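Long-range contact in malate dehydrogenase (Pyrococcus horikoshii, PDB 1V9N), which catalyses the reversible oxidation of (S)-malate to oxaloacetate, with NAD(+) as hydride acceptor: residues Lys16-Leu27 against Ala37-Asp48. Sequence-based numbering, arbitrary orientation.
Sequences KDRLFSFIVRVL and AKIVADNLVMAD
Phe20 is the knob here: its ring drops into the hole formed by Lys38, Ala41, Asp42 and Val45 on the facing helix. The two short helical segments run roughly antiparallel, at 139°, their axes within 8.7 Å, as part of a helical hairpin whose short link joins helix 16-29 to helix 34-49. In Lys16, CB stands back from Val45; chi1 of -176° puts CG opposite the backbone N, and a bend at chi2 (-82°) then lays the chain across Val45 at about a right angle. CG lies 3.9 Å from Val45 CG1, CD passes a little farther off, and CE closes to 3.6 Å on that same Val45 CG1. NZ carries on to a water, which accepts from it and donates to Asp42 OD2; the other oxygen of Asp42, OD1, is bonded to Tyr133.

Deeper in, the methyl of Ala41 sits over one face of the Phe20 ring, a CH-pi contact with CB 4.0 Å from the centroid. Ile23 reaches the same methyl with CG2, 3.7 Å from Ala41 CB, while its CD1 goes on to Val45 CG2. At the far end Leu27 CD1 meets Val40 CB at 3.7 Å, and Leu27 CB rests on Ala37. Asp48 lies across Leu19 CD2, its OD2 taken by Val57 N. Strand 338-341 packs at the Lys16 end through Ile338, and the side chain of Leu44 lies about 9 Å from the bound NADPH.

No direct hydrogen bond links the segments, so shape and apolar packing fasten this hairpin, while the water-mediated link between Lys16 and Asp42 probably adds a modest electrostatic attraction.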
loop_
_atom_site.group_PDB
_atom_site.type_symbol
_atom_site.label_atom_id
_atom_site.label_comp_id
_atom_site.label_asym_id
_atom_site.label_seq_id
_atom_site.Cartn_x
_atom_site.Cartn_y
_atom_site.Cartn_z
ATOM N N LYS A 16 7.429 -5.204 -32.319
ATOM C CA LYS A 16 7.593 -4.215 -31.261
ATOM C C LYS A 16 8.153 -2.904 -31.809
ATOM O O LYS A 16 7.586 -1.834 -31.584
ATOM C CB LYS A 16 8.517 -4.780 -30.175
ATOM C CG LYS A 16 8.713 -3.891 -28.960
ATOM C CD LYS A 16 9.763 -2.824 -29.203
ATOM C CE LYS A 16 9.987 -1.989 -27.960
ATOM N NZ LYS A 16 11.001 -0.925 -28.178
ATOM N N ASP A 17 9.260 -3.003 -32.538
ATOM C CA ASP A 17 9.923 -1.843 -33.124
ATOM C C ASP A 17 9.016 -1.075 -34.082
ATOM O O ASP A 17 9.166 0.134 -34.265
ATOM C CB ASP A 17 11.180 -2.300 -33.862
ATOM C CG ASP A 17 12.094 -3.129 -32.983
ATOM O OD1 ASP A 17 12.716 -2.554 -32.063
ATOM O OD2 ASP A 17 12.178 -4.359 -33.205
ATOM N N ARG A 18 8.074 -1.788 -34.689
ATOM C CA ARG A 18 7.142 -1.187 -35.630
ATOM C C ARG A 18 6.076 -0.384 -34.900
ATOM O O ARG A 18 5.736 0.727 -35.305
ATOM C CB ARG A 18 6.487 -2.281 -36.475
ATOM C CG ARG A 18 5.513 -1.782 -37.528
ATOM C CD ARG A 18 5.398 -2.809 -38.638
ATOM N NE ARG A 18 6.695 -3.016 -39.281
ATOM C CZ ARG A 18 6.966 -3.998 -40.135
ATOM N NH1 ARG A 18 6.027 -4.879 -40.458
ATOM N NH2 ARG A 18 8.177 -4.095 -40.670
ATOM N N LEU A 19 5.547 -0.954 -33.824
ATOM C CA LEU A 19 4.523 -0.280 -33.038
ATOM C C LEU A 19 5.122 0.986 -32.437
ATOM O O LEU A 19 4.493 2.046 -32.430
ATOM C CB LEU A 19 4.019 -1.200 -31.923
ATOM C CG LEU A 19 2.845 -0.682 -31.089
ATOM C CD1 LEU A 19 1.643 -0.440 -31.993
ATOM C CD2 LEU A 19 2.498 -1.691 -30.012
ATOM N N PHE A 20 6.354 0.868 -31.953
ATOM C CA PHE A 20 7.061 1.986 -31.345
ATOM C C PHE A 20 7.225 3.163 -32.303
ATOM O O PHE A 20 6.881 4.294 -31.962
ATOM C CB PHE A 20 8.448 1.541 -30.874
ATOM C CG PHE A 20 9.227 2.621 -30.183
ATOM C CD1 PHE A 20 9.152 2.776 -28.801
ATOM C CD2 PHE A 20 10.023 3.498 -30.911
ATOM C CE1 PHE A 20 9.861 3.786 -28.158
ATOM C CE2 PHE A 20 10.734 4.514 -30.274
ATOM C CZ PHE A 20 10.650 4.656 -28.893
ATOM N N SER A 21 7.771 2.895 -33.488
ATOM C CA SER A 21 7.998 3.947 -34.479
ATOM C C SER A 21 6.682 4.579 -34.926
ATOM O O SER A 21 6.626 5.764 -35.233
ATOM C CB SER A 21 8.743 3.384 -35.695
ATOM O OG SER A 21 7.970 2.391 -36.344
ATOM N N PHE A 22 5.626 3.779 -34.960
ATOM C CA PHE A 22 4.319 4.281 -35.346
ATOM C C PHE A 22 3.891 5.367 -34.362
ATOM O O PHE A 22 3.605 6.500 -34.759
ATOM C CB PHE A 22 3.292 3.151 -35.335
ATOM C CG PHE A 22 1.874 3.630 -35.422
ATOM C CD1 PHE A 22 1.399 4.234 -36.581
ATOM C CD2 PHE A 22 1.023 3.520 -34.327
ATOM C CE1 PHE A 22 0.101 4.723 -36.645
ATOM C CE2 PHE A 22 -0.281 4.009 -34.383
ATOM C CZ PHE A 22 -0.740 4.611 -35.541
ATOM N N ILE A 23 3.857 5.016 -33.077
ATOM C CA ILE A 23 3.466 5.956 -32.030
ATOM C C ILE A 23 4.266 7.247 -32.136
ATOM O O ILE A 23 3.706 8.339 -32.047
ATOM C CB ILE A 23 3.676 5.348 -30.614
ATOM C CG1 ILE A 23 2.770 4.132 -30.435
ATOM C CG2 ILE A 23 3.366 6.387 -29.536
ATOM C CD1 ILE A 23 3.066 3.330 -29.178
ATOM N N VAL A 24 5.576 7.115 -32.325
ATOM C CA VAL A 24 6.454 8.276 -32.440
ATOM C C VAL A 24 6.105 9.133 -33.661
ATOM O O VAL A 24 6.193 10.364 -33.603
ATOM C CB VAL A 24 7.944 7.843 -32.510
ATOM C CG1 VAL A 24 8.829 9.045 -32.806
ATOM C CG2 VAL A 24 8.362 7.213 -31.179
ATOM N N ARG A 25 5.712 8.488 -34.759
ATOM C CA ARG A 25 5.338 9.214 -35.975
ATOM C C ARG A 25 4.119 10.087 -35.711
ATOM O O ARG A 25 4.112 11.279 -36.016
ATOM C CB ARG A 25 4.987 8.251 -37.117
ATOM C CG ARG A 25 6.159 7.707 -37.900
ATOM C CD ARG A 25 5.700 7.248 -39.282
ATOM N NE ARG A 25 4.808 6.094 -39.240
ATOM C CZ ARG A 25 5.190 4.872 -38.878
ATOM N NH1 ARG A 25 6.447 4.645 -38.526
ATOM N NH2 ARG A 25 4.316 3.873 -38.877
ATOM N N VAL A 26 3.084 9.473 -35.153
ATOM C CA VAL A 26 1.844 10.170 -34.847
ATOM C C VAL A 26 2.070 11.351 -33.905
ATOM O O VAL A 26 1.641 12.473 -34.183
ATOM C CB VAL A 26 0.818 9.213 -34.199
ATOM C CG1 VAL A 26 -0.431 9.982 -33.783
ATOM C CG2 VAL A 26 0.460 8.100 -35.165
ATOM N N LEU A 27 2.758 11.095 -32.796
ATOM C CA LEU A 27 3.011 12.132 -31.803
ATOM C C LEU A 27 3.846 13.300 -32.312
ATOM O O LEU A 27 3.522 14.453 -32.029
ATOM C CB LEU A 27 3.657 11.518 -30.555
ATOM C CG LEU A 27 2.780 10.499 -29.812
ATOM C CD1 LEU A 27 3.542 9.945 -28.620
ATOM C CD2 LEU A 27 1.477 11.159 -29.343
ATOM N N ALA A 37 8.068 12.215 -27.316
ATOM C CA ALA A 37 7.282 11.217 -28.038
ATOM C C ALA A 37 7.846 9.826 -27.761
ATOM O O ALA A 37 7.101 8.858 -27.625
ATOM C CB ALA A 37 7.318 11.499 -29.542
ATOM N N LYS A 38 9.169 9.733 -27.692
ATOM C CA LYS A 38 9.829 8.460 -27.418
ATOM C C LYS A 38 9.526 7.961 -26.001
ATOM O O LYS A 38 9.428 6.756 -25.769
ATOM C CB LYS A 38 11.344 8.597 -27.627
ATOM C CG LYS A 38 11.729 8.852 -29.076
ATOM C CD LYS A 38 13.239 8.898 -29.273
ATOM C CE LYS A 38 13.587 9.092 -30.744
ATOM N NZ LYS A 38 15.057 9.091 -30.978
ATOM N N ILE A 39 9.374 8.884 -25.056
ATOM C CA ILE A 39 9.054 8.502 -23.680
ATOM C C ILE A 39 7.634 7.937 -23.631
ATOM O O ILE A 39 7.389 6.907 -23.012
ATOM C CB ILE A 39 9.157 9.710 -22.718
ATOM C CG1 ILE A 39 10.619 10.135 -22.570
ATOM C CG2 ILE A 39 8.568 9.349 -21.360
ATOM C CD1 ILE A 39 10.811 11.455 -21.847
ATOM N N VAL A 40 6.698 8.612 -24.291
ATOM C CA VAL A 40 5.316 8.140 -24.310
ATOM C C VAL A 40 5.244 6.760 -24.970
ATOM O O VAL A 40 4.622 5.838 -24.439
ATOM C CB VAL A 40 4.400 9.124 -25.084
ATOM C CG1 VAL A 40 2.968 8.598 -25.104
ATOM C CG2 VAL A 40 4.450 10.503 -24.426
ATOM N N ALA A 41 5.891 6.622 -26.122
ATOM C CA ALA A 41 5.892 5.356 -26.850
ATOM C C ALA A 41 6.478 4.233 -25.991
ATOM O O ALA A 41 5.927 3.133 -25.930
ATOM C CB ALA A 41 6.686 5.503 -28.145
ATOM N N ASP A 42 7.597 4.521 -25.333
ATOM C CA ASP A 42 8.256 3.547 -24.470
ATOM C C ASP A 42 7.279 3.059 -23.398
ATOM O O ASP A 42 7.177 1.862 -23.132
ATOM C CB ASP A 42 9.477 4.186 -23.803
ATOM C CG ASP A 42 10.331 3.178 -23.050
ATOM O OD1 ASP A 42 11.211 3.609 -22.272
ATOM O OD2 ASP A 42 10.130 1.958 -23.237
ATOM N N ASN A 43 6.554 3.996 -22.790
ATOM C CA ASN A 43 5.590 3.668 -21.747
ATOM C C ASN A 43 4.403 2.854 -22.269
ATOM O O ASN A 43 4.009 1.855 -21.659
ATOM C CB ASN A 43 5.105 4.964 -21.074
ATOM C CG ASN A 43 3.906 4.751 -20.179
ATOM O OD1 ASN A 43 2.776 4.671 -20.655
ATOM N ND2 ASN A 43 4.143 4.660 -18.871
ATOM N N LEU A 44 3.833 3.273 -23.394
ATOM C CA LEU A 44 2.692 2.562 -23.958
ATOM C C LEU A 44 3.086 1.190 -24.502
ATOM O O LEU A 44 2.336 0.228 -24.366
ATOM C CB LEU A 44 2.034 3.392 -25.072
ATOM C CG LEU A 44 1.382 4.716 -24.656
ATOM C CD1 LEU A 44 0.729 5.377 -25.872
ATOM C CD2 LEU A 44 0.339 4.454 -23.582
ATOM N N VAL A 45 4.261 1.105 -25.120
ATOM C CA VAL A 45 4.730 -0.159 -25.677
ATOM C C VAL A 45 5.044 -1.149 -24.566
ATOM O O VAL A 45 4.780 -2.344 -24.700
ATOM C CB VAL A 45 5.982 0.046 -26.570
ATOM C CG1 VAL A 45 6.544 -1.305 -27.014
ATOM C CG2 VAL A 45 5.605 0.871 -27.799
HETATM N N MSE A 46 5.599 -0.657 -23.461
HETATM C CA MSE A 46 5.906 -1.546 -22.349
HETATM C C MSE A 46 4.616 -2.188 -21.853
HETATM O O MSE A 46 4.595 -3.377 -21.531
HETATM C CB MSE A 46 6.576 -0.789 -21.198
HETATM C CG MSE A 46 6.862 -1.695 -19.997
HETATM SE SE MSE A 46 7.699 -0.802 -18.508
HETATM C CE MSE A 46 9.475 -0.664 -19.233
ATOM N N ALA A 47 3.543 -1.401 -21.791
ATOM C CA ALA A 47 2.250 -1.905 -21.342
ATOM C C ALA A 47 1.752 -3.019 -22.263
ATOM O O ALA A 47 1.245 -4.041 -21.802
ATOM C CB ALA A 47 1.226 -0.770 -21.300
ATOM N N ASP A 48 1.881 -2.812 -23.570
ATOM C CA ASP A 48 1.447 -3.823 -24.527
ATOM C C ASP A 48 2.316 -5.080 -24.403
ATOM O O ASP A 48 1.803 -6.196 -24.427
ATOM C CB ASP A 48 1.508 -3.271 -25.953
ATOM C CG ASP A 48 0.388 -2.282 -26.243
ATOM O OD1 ASP A 48 -0.792 -2.634 -26.019
ATOM O OD2 ASP A 48 0.686 -1.155 -26.695
HETATM O O HOH W 1 10.309 0.253 -25.706
#